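Local coordinates for protein PHOX (Pseudomonas fluorescens, PDB 4A9V) that hydrolyses phosphate monoesters as an alkaline phosphatase of the PhoX family, a beta-propeller enzyme with an iron-calcium cofactor, at residues V450-S456 against I469-F475; G55-E61 against R111-C116. All coordinates share one frame; numbering follows the deposited sequence.

Interaction 1 of 2, residues V450-S456 against I469-F475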
ATOM      1  N   VAL A 450      13.513  -7.699 -12.083  1.00  7.04           N
ATOM      2  CA  VAL A 450      12.976  -8.998 -12.466  1.00  7.49           C
ATOM      3  C   VAL A 450      11.760  -8.777 -13.349  1.00  6.99           C
ATOM      4  O   VAL A 450      11.051  -7.783 -13.204  1.00  7.26           O
ATOM      5  CB  VAL A 450      12.634  -9.869 -11.231  1.00  8.06           C
ATOM      6  CG1 VAL A 450      11.466  -9.298 -10.456  1.00  9.14           C
ATOM      7  CG2 VAL A 450      12.353 -11.308 -11.652  1.00  8.91           C
ATOM      8  N   VAL A 451      11.559  -9.678 -14.302  1.00  6.90           N
ATOM      9  CA  VAL A 451      10.327  -9.754 -15.067  1.00  7.00           C
ATOM     10  C   VAL A 451       9.659 -11.081 -14.730  1.00  7.48           C
ATOM     11  O   VAL A 451      10.216 -12.142 -15.012  1.00  7.98           O
ATOM     12  CB  VAL A 451      10.588  -9.656 -16.582  1.00  8.23           C
ATOM     13  CG1 VAL A 451       9.265  -9.642 -17.332  1.00  9.22           C
ATOM     14  CG2 VAL A 451      11.409  -8.414 -16.906  1.00  9.68           C
ATOM     15  N   ALA A 452       8.570 -11.033 -13.968  1.00  7.27           N
ATOM     16  CA  ALA A 452       7.924 -12.260 -13.541  1.00  7.63           C
ATOM     17  C   ALA A 452       7.361 -13.002 -14.744  1.00  7.50           C
ATOM     18  O   ALA A 452       7.023 -12.403 -15.763  1.00  8.05           O
ATOM     19  CB  ALA A 452       6.831 -11.959 -12.527  1.00  7.57           C
ATOM     20  N   GLY A 453       7.264 -14.317 -14.617  1.00  7.76           N
ATOM     21  CA  GLY A 453       6.716 -15.132 -15.682  1.00  7.88           C
ATOM     22  C   GLY A 453       6.577 -16.572 -15.252  1.00  8.63           C
ATOM     23  O   GLY A 453       6.843 -16.924 -14.102  1.00  8.79           O
ATOM     24  N   ASN A 454       6.154 -17.405 -16.192  1.00  8.51           N
ATOM     25  CA  ASN A 454       5.984 -18.822 -15.927  1.00  8.87           C
ATOM     26  C   ASN A 454       6.786 -19.635 -16.934  1.00  9.61           C
ATOM     27  O   ASN A 454       6.307 -19.926 -18.027  1.00 10.28           O
ATOM     28  CB  ASN A 454       4.508 -19.223 -16.000  1.00  9.40           C
ATOM     29  CG  ASN A 454       4.265 -20.618 -15.459  1.00  9.75           C
ATOM     30  OD1 ASN A 454       5.099 -21.514 -15.637  1.00 10.13           O
ATOM     31  ND2 ASN A 454       3.162 -20.794 -14.743  1.00 10.26           N
ATOM     32  N   PRO A 455       8.036 -19.958 -16.595  1.00  9.62           N
ATOM     33  CA  PRO A 455       8.899 -20.677 -17.530  1.00 10.68           C
ATOM     34  C   PRO A 455       8.547 -22.159 -17.659  1.00 11.92           C
ATOM     35  O   PRO A 455       9.069 -22.826 -18.544  1.00 14.30           O
ATOM     36  CB  PRO A 455      10.297 -20.511 -16.928  1.00 11.37           C
ATOM     37  CG  PRO A 455      10.062 -20.248 -15.480  1.00 10.85           C
ATOM     38  CD  PRO A 455       8.782 -19.469 -15.421  1.00  9.41           C
ATOM     39  N   SER A 456       7.615 -22.645 -16.846  1.00 10.93           N
ATOM     40  CA  SER A 456       7.090 -23.998 -17.023  1.00 12.61           C
ATOM     41  C   SER A 456       6.072 -24.055 -18.161  1.00 13.44           C
ATOM     42  O   SER A 456       6.074 -24.991 -18.960  1.00 20.20           O
ATOM     43  CB  SER A 456       6.458 -24.499 -15.725  1.00 14.41           C
ATOM     44  OG  SER A 456       7.451 -24.811 -14.771  1.00 21.51           O
ATOM     45  N   ILE A 469      13.988 -15.834 -12.876  1.00  8.71           N
ATOM     46  CA  ILE A 469      12.792 -16.632 -12.626  1.00  8.56           C
ATOM     47  C   ILE A 469      13.018 -18.051 -13.144  1.00  9.57           C
ATOM     48  O   ILE A 469      13.412 -18.243 -14.293  1.00 10.71           O
ATOM     49  CB  ILE A 469      11.562 -16.021 -13.338  1.00  8.33           C
ATOM     50  CG1 ILE A 469      11.257 -14.623 -12.792  1.00  9.18           C
ATOM     51  CG2 ILE A 469      10.358 -16.935 -13.191  1.00  9.83           C
ATOM     52  CD1 ILE A 469      10.931 -14.585 -11.312  1.00 10.54           C
ATOM     53  N   THR A 470      12.650 -19.030 -12.331  1.00  9.18           N
ATOM     54  CA  THR A 470      12.783 -20.434 -12.681  1.00 10.64           C
ATOM     55  C   THR A 470      11.477 -21.164 -12.405  1.00  9.83           C
ATOM     56  O   THR A 470      10.638 -20.666 -11.658  1.00  9.53           O
ATOM     57  CB  THR A 470      13.884 -21.109 -11.847  1.00 12.16           C
ATOM     58  OG1 THR A 470      13.437 -21.237 -10.491  1.00 12.96           O
ATOM     59  CG2 THR A 470      15.180 -20.313 -11.900  1.00 13.94           C
ATOM     60  N   PRO A 471      11.374 -22.422 -12.862  1.00 10.22           N
ATOM     61  CA  PRO A 471      10.179 -23.170 -12.501  1.00 10.71           C
ATOM     62  C   PRO A 471      10.042 -23.406 -11.002  1.00 11.01           C
ATOM     63  O   PRO A 471       8.928 -23.595 -10.513  1.00 12.81           O
ATOM     64  CB  PRO A 471      10.355 -24.486 -13.264  1.00 11.80           C
ATOM     65  CG  PRO A 471      11.092 -24.067 -14.491  1.00 12.69           C
ATOM     66  CD  PRO A 471      12.086 -23.050 -13.990  1.00 11.47           C
ATOM     67  N   GLN A 472      11.155 -23.369 -10.276  1.00 10.42           N
ATOM     68  CA  GLN A 472      11.101 -23.561  -8.833  1.00 10.72           C
ATOM     69  C   GLN A 472      10.571 -22.337  -8.084  1.00 11.86           C
ATOM     70  O   GLN A 472       9.775 -22.499  -7.161  1.00 13.09           O
ATOM     71  CB  GLN A 472      12.459 -23.986  -8.275  1.00 10.55           C
ATOM     72  CG  GLN A 472      12.365 -24.517  -6.845  1.00 13.03           C
ATOM     73  CD  GLN A 472      12.130 -23.428  -5.801  1.00 13.33           C
ATOM     74  OE1 GLN A 472      12.591 -22.295  -5.952  1.00 13.87           O
ATOM     75  NE2 GLN A 472      11.506 -23.798  -4.690  1.00 13.95           N
ATOM     76  N   ASN A 473      10.995 -21.131  -8.470  1.00  9.49           N
ATOM     77  CA  ASN A 473      10.748 -19.934  -7.658  1.00  9.07           C
ATOM     78  C   ASN A 473       9.658 -19.012  -8.195  1.00  8.66           C
ATOM     79  O   ASN A 473       9.407 -17.952  -7.624  1.00  9.88           O
ATOM     80  CB  ASN A 473      12.037 -19.131  -7.443  1.00  9.80           C
ATOM     81  CG  ASN A 473      12.466 -18.357  -8.677  1.00  8.77           C
ATOM     82  OD1 ASN A 473      11.819 -18.425  -9.715  1.00 10.18           O
ATOM     83  ND2 ASN A 473      13.599 -17.668  -8.584  1.00  9.97           N
ATOM     84  N   MET A 474       8.969 -19.431  -9.247  1.00  8.70           N
ATOM     85  CA  MET A 474       8.127 -18.505  -9.983  1.00  8.81           C
ATOM     86  C   MET A 474       6.907 -18.045  -9.185  1.00  8.07           C
ATOM     87  O   MET A 474       6.340 -18.775  -8.366  1.00  9.60           O
ATOM     88  CB  MET A 474       7.705 -19.103 -11.321  1.00  9.00           C
ATOM     89  CG  MET A 474       7.009 -20.438 -11.206  1.00  9.75           C
ATOM     90  SD  MET A 474       6.537 -21.033 -12.833  1.00 10.79           S
ATOM     91  CE  MET A 474       5.699 -22.546 -12.372  1.00 12.00           C
ATOM     92  N   PHE A 475       6.471 -16.831  -9.507  1.00  8.06           N
ATOM     93  CA  PHE A 475       5.385 -16.146  -8.814  1.00  8.06           C
ATOM     94  C   PHE A 475       4.735 -15.161  -9.786  1.00  7.75           C
ATOM     95  O   PHE A 475       5.252 -14.920 -10.877  1.00  8.24           O
ATOM     96  CB  PHE A 475       5.928 -15.402  -7.588  1.00  8.40           C
ATOM     97  CG  PHE A 475       6.959 -14.356  -7.919  1.00  8.27           C
ATOM     98  CD1 PHE A 475       8.306 -14.693  -8.037  1.00  8.25           C
ATOM     99  CD2 PHE A 475       6.580 -13.037  -8.145  1.00  8.08           C
ATOM    100  CE1 PHE A 475       9.245 -13.727  -8.360  1.00  8.59           C
ATOM    101  CE2 PHE A 475       7.521 -12.078  -8.488  1.00  9.09           C
ATOM    102  CZ  PHE A 475       8.853 -12.426  -8.608  1.00  9.44           C
TER
HETATM  103  O   HOH W   1       7.692 -15.395 -11.859  1.00 11.85           O
HETATM  104  O   HOH W   2       7.305 -25.503 -11.757  1.00 24.30           O
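Ile-469 meets the 450-456 segment through all three of its outer carbons. CD1 lies 3.6 Å from CG2 of Val-450, the two side chains crossing at about a right angle, while CG1 faces the carbonyl oxygen of Val-451. The other branch, CG2, lies anti to the backbone N and reaches both the carbonyl oxygen of Gly-453 and CD of Pro-455. Pro-455 CG rests on the Thr-470 to Pro-471 peptide, 3.5 Å from Thr-470 C. No direct hydrogen bond joins the segments, so apolar packing and water make the link. The site is the exit of propeller strand 443-451, where the chain turns back on itself before strand 478-483 begins the next sheet. Polar contact is indirect: water 1 accepts from Gly-453 N and from Phe-475 N, both at 3.0 Å, and water 2 joins Ser-456 OG to Pro-471 O. The thioether of Met-474, its chain extended beyond CG (chi2 179°), passes obliquely across the Asn-454 amide and brings SD within 3.2 Å of Asn-454 OD1. That amide is held mainly from elsewhere, since ND2 donates to the carbonyl oxygens of Asp-502 and Ala-504 and OD1 accepts from Val-457 N.

Interaction 2 of 2, residues G55-E61 against R111-C116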
ATOM      1  N   GLY A  55     -21.657  -8.417  15.612  1.00 11.64           N
ATOM      2  CA  GLY A  55     -20.980  -7.288  16.236  1.00 11.33           C
ATOM      3  C   GLY A  55     -21.485  -5.963  15.684  1.00 10.78           C
ATOM      4  O   GLY A  55     -21.830  -5.855  14.508  1.00 12.14           O
ATOM      5  N   THR A  56     -21.533  -4.948  16.533  1.00 10.82           N
ATOM      6  CA  THR A  56     -22.053  -3.648  16.132  1.00 11.02           C
ATOM      7  C   THR A  56     -20.992  -2.784  15.441  1.00  9.17           C
ATOM      8  O   THR A  56     -19.791  -3.006  15.587  1.00  9.53           O
ATOM      9  CB  THR A  56     -22.608  -2.881  17.337  1.00 11.86           C
ATOM     10  OG1 THR A  56     -21.528  -2.583  18.226  1.00 12.06           O
ATOM     11  CG2 THR A  56     -23.671  -3.700  18.064  1.00 16.55           C
ATOM     12  N   ALA A  57     -21.452  -1.720  14.793  1.00 10.51           N
ATOM     13  CA  ALA A  57     -20.554  -0.698  14.272  1.00  9.95           C
ATOM     14  C   ALA A  57     -19.725  -0.074  15.384  1.00  8.92           C
ATOM     15  O   ALA A  57     -18.519   0.112  15.232  1.00  9.62           O
ATOM     16  CB  ALA A  57     -21.340   0.374  13.542  1.00 10.79           C
ATOM     17  N   ALA A  58     -20.369   0.249  16.501  1.00 10.17           N
ATOM     18  CA  ALA A  58     -19.660   0.867  17.613  1.00 10.82           C
ATOM     19  C   ALA A  58     -18.554  -0.039  18.149  1.00  9.72           C
ATOM     20  O   ALA A  58     -17.475   0.429  18.495  1.00 10.81           O
ATOM     21  CB  ALA A  58     -20.632   1.231  18.724  1.00 12.90           C
ATOM     22  N   ALA A  59     -18.817  -1.342  18.199  1.00  9.52           N
ATOM     23  CA  ALA A  59     -17.782  -2.288  18.587  1.00  9.33           C
ATOM     24  C   ALA A  59     -16.636  -2.307  17.583  1.00  8.69           C
ATOM     25  O   ALA A  59     -15.475  -2.326  17.963  1.00  8.63           O
ATOM     26  CB  ALA A  59     -18.362  -3.683  18.755  1.00  9.74           C
ATOM     27  N   GLN A  60     -16.957  -2.289  16.294  1.00  8.34           N
ATOM     28  CA  GLN A  60     -15.917  -2.358  15.280  1.00  8.17           C
ATOM     29  C   GLN A  60     -15.025  -1.114  15.318  1.00  7.92           C
ATOM     30  O   GLN A  60     -13.831  -1.207  15.029  1.00  7.78           O
ATOM     31  CB  GLN A  60     -16.520  -2.554  13.889  1.00  8.07           C
ATOM     32  CG  GLN A  60     -15.486  -2.663  12.774  1.00  7.68           C
ATOM     33  CD  GLN A  60     -14.582  -3.873  12.904  1.00  7.89           C
ATOM     34  OE1 GLN A  60     -14.968  -4.997  12.597  1.00  8.88           O
ATOM     35  NE2 GLN A  60     -13.364  -3.643  13.358  1.00  8.44           N
ATOM     36  N   GLU A  61     -15.574   0.010  15.784  1.00  8.48           N
ATOM     37  CA  GLU A  61     -14.789   1.234  15.940  1.00  9.01           C
ATOM     38  C   GLU A  61     -13.737   1.146  17.039  1.00  8.48           C
ATOM     39  O   GLU A  61     -12.848   1.995  17.091  1.00  9.04           O
ATOM     40  CB  GLU A  61     -15.706   2.441  16.179  1.00  9.08           C
ATOM     41  CG  GLU A  61     -16.514   2.806  14.937  1.00  9.38           C
ATOM     42  CD  GLU A  61     -17.577   3.871  15.158  1.00 11.33           C
ATOM     43  OE1 GLU A  61     -17.919   4.182  16.317  1.00 13.34           O
ATOM     44  OE2 GLU A  61     -18.223   4.261  14.162  1.00 12.35           O
ATOM     45  N   ARG A 111     -21.963   2.439   8.528  1.00  9.18           N
ATOM     46  CA  ARG A 111     -21.075   2.835   9.617  1.00  8.96           C
ATOM     47  C   ARG A 111     -20.136   1.700  10.022  1.00  8.49           C
ATOM     48  O   ARG A 111     -18.949   1.911  10.273  1.00  8.65           O
ATOM     49  CB  ARG A 111     -21.908   3.270  10.816  1.00  9.97           C
ATOM     50  CG  ARG A 111     -21.079   3.757  11.985  1.00 10.25           C
ATOM     51  CD  ARG A 111     -21.943   3.966  13.208  1.00 12.30           C
ATOM     52  NE  ARG A 111     -21.121   4.134  14.397  1.00 13.20           N
ATOM     53  CZ  ARG A 111     -21.605   4.211  15.629  1.00 14.21           C
ATOM     54  NH1 ARG A 111     -22.910   4.102  15.840  1.00 16.66           N
ATOM     55  NH2 ARG A 111     -20.785   4.385  16.655  1.00 16.08           N
ATOM     56  N   LYS A 112     -20.652   0.476  10.044  1.00  8.63           N
ATOM     57  CA  LYS A 112     -19.862  -0.686  10.426  1.00  8.16           C
ATOM     58  C   LYS A 112     -18.760  -0.986   9.399  1.00  8.00           C
ATOM     59  O   LYS A 112     -17.639  -1.320   9.770  1.00  8.36           O
ATOM     60  CB  LYS A 112     -20.784  -1.889  10.593  1.00  8.99           C
ATOM     61  CG  LYS A 112     -20.114  -3.169  11.034  1.00  9.47           C
ATOM     62  CD  LYS A 112     -21.157  -4.199  11.425  1.00 10.54           C
ATOM     63  CE  LYS A 112     -20.575  -5.594  11.473  1.00 12.24           C
ATOM     64  NZ  LYS A 112     -21.569  -6.596  11.945  1.00 10.64           N
ATOM     65  N   ALA A 113     -19.065  -0.833   8.112  1.00  7.88           N
ATOM     66  CA  ALA A 113     -18.055  -0.990   7.057  1.00  7.49           C
ATOM     67  C   ALA A 113     -16.983   0.090   7.169  1.00  6.85           C
ATOM     68  O   ALA A 113     -15.793  -0.206   7.099  1.00  7.58           O
ATOM     69  CB  ALA A 113     -18.710  -0.970   5.680  1.00  9.02           C
ATOM     70  N   LEU A 114     -17.392   1.337   7.350  1.00  7.53           N
ATOM     71  CA  LEU A 114     -16.426   2.422   7.507  1.00  7.75           C
ATOM     72  C   LEU A 114     -15.546   2.213   8.746  1.00  7.14           C
ATOM     73  O   LEU A 114     -14.354   2.541   8.737  1.00  7.65           O
ATOM     74  CB  LEU A 114     -17.167   3.757   7.601  1.00  7.86           C
ATOM     75  CG  LEU A 114     -17.576   4.331   6.244  1.00  8.84           C
ATOM     76  CD1 LEU A 114     -18.750   5.283   6.390  1.00 10.38           C
ATOM     77  CD2 LEU A 114     -16.414   5.038   5.572  1.00  9.17           C
ATOM     78  N   ALA A 115     -16.117   1.594   9.778  1.00  7.59           N
ATOM     79  CA  ALA A 115     -15.395   1.303  11.008  1.00  7.58           C
ATOM     80  C   ALA A 115     -14.268   0.297  10.786  1.00  7.11           C
ATOM     81  O   ALA A 115     -13.305   0.259  11.549  1.00  8.26           O
ATOM     82  CB  ALA A 115     -16.356   0.783  12.061  1.00  7.58           C
ATOM     83  N   CYS A 116     -14.438  -0.576   9.798  1.00  7.24           N
ATOM     84  CA  CYS A 116     -13.440  -1.590   9.483  1.00  6.90           C
ATOM     85  C   CYS A 116     -12.175  -1.029   8.862  1.00  6.96           C
ATOM     86  O   CYS A 116     -11.193  -1.755   8.764  1.00  8.07           O
ATOM     87  CB  CYS A 116     -14.019  -2.597   8.497  1.00  7.98           C
ATOM     88  SG  CYS A 116     -15.216  -3.765   9.168  1.00  9.33           S
TER
HETATM   89  O   HOH W   3     -17.700   4.329  11.365  1.00 11.39           O
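Arg-111 and Glu-61 form a side-on salt bridge where the segment carrying the short helix 57-60 meets the later part of helix 107-115. Both belong to the connections around the propeller sheet 68-144: the first precedes strand 68-76, the second leads into strand 118-127. The backbones come close because alanines face each other's helices: Ala-57 CA is 3.9 Å from Lys-112 CA, and Ala-115 CB packs against CG of both Gln-60 and Glu-61.

Traced outward, Arg-111 runs extended from CG to NE. Its CB lies at 4.0 Å from Ala-57 CB, and CG and CD continue along the same methyl. NE then donates to Glu-61 OE2 over 2.9 Å, at an almost straight N-H...O angle of 176°, and NH2 donates to OE1. NH1 instead pairs with Glu-108 of its own helix. Both acceptors lie near the guanidinium plane, yet the carboxylate is turned 47° from it; OE1 is met on its syn side but well tilted out of the carboxylate plane, OE2 from above that plane. A leucine in place of Arg-111 would probably leave the Glu-61 carboxylate without its cationic mate and freer to turn. Water 3 donates to both Glu-61 OE2 and Arg-111 O.

At the other end of the contact, Lys-112 stretches past Ala-57, its chain extended throughout. The ammonium group also donates to Leu-97 O, and its NZ meets Gly-55 O at 2.7 Å, tilted 15° from the carbonyl plane.

In the fold
From the N terminus, the chain passes strand 30-37 and reaches 55-61, the first half of interaction 2. It then runs out and back along strands 68-76 and 82-89 before 111-116 closes that loop of 49 intervening residues, tying the approach to the sheet 68-144 to the connection between its second and third strands. Several sheets follow before interaction 1 opens at the end of strand 443-451; it closes after only 12 residues, all without helix or strand, just ahead of strand 478-483. The loops therefore neither nest nor cross. The centres of the two interactions stand about 41 Å apart, on opposite sides of the chain's centre. Interaction 2 joins two different connections, whereas interaction 1 folds a single one back on itself.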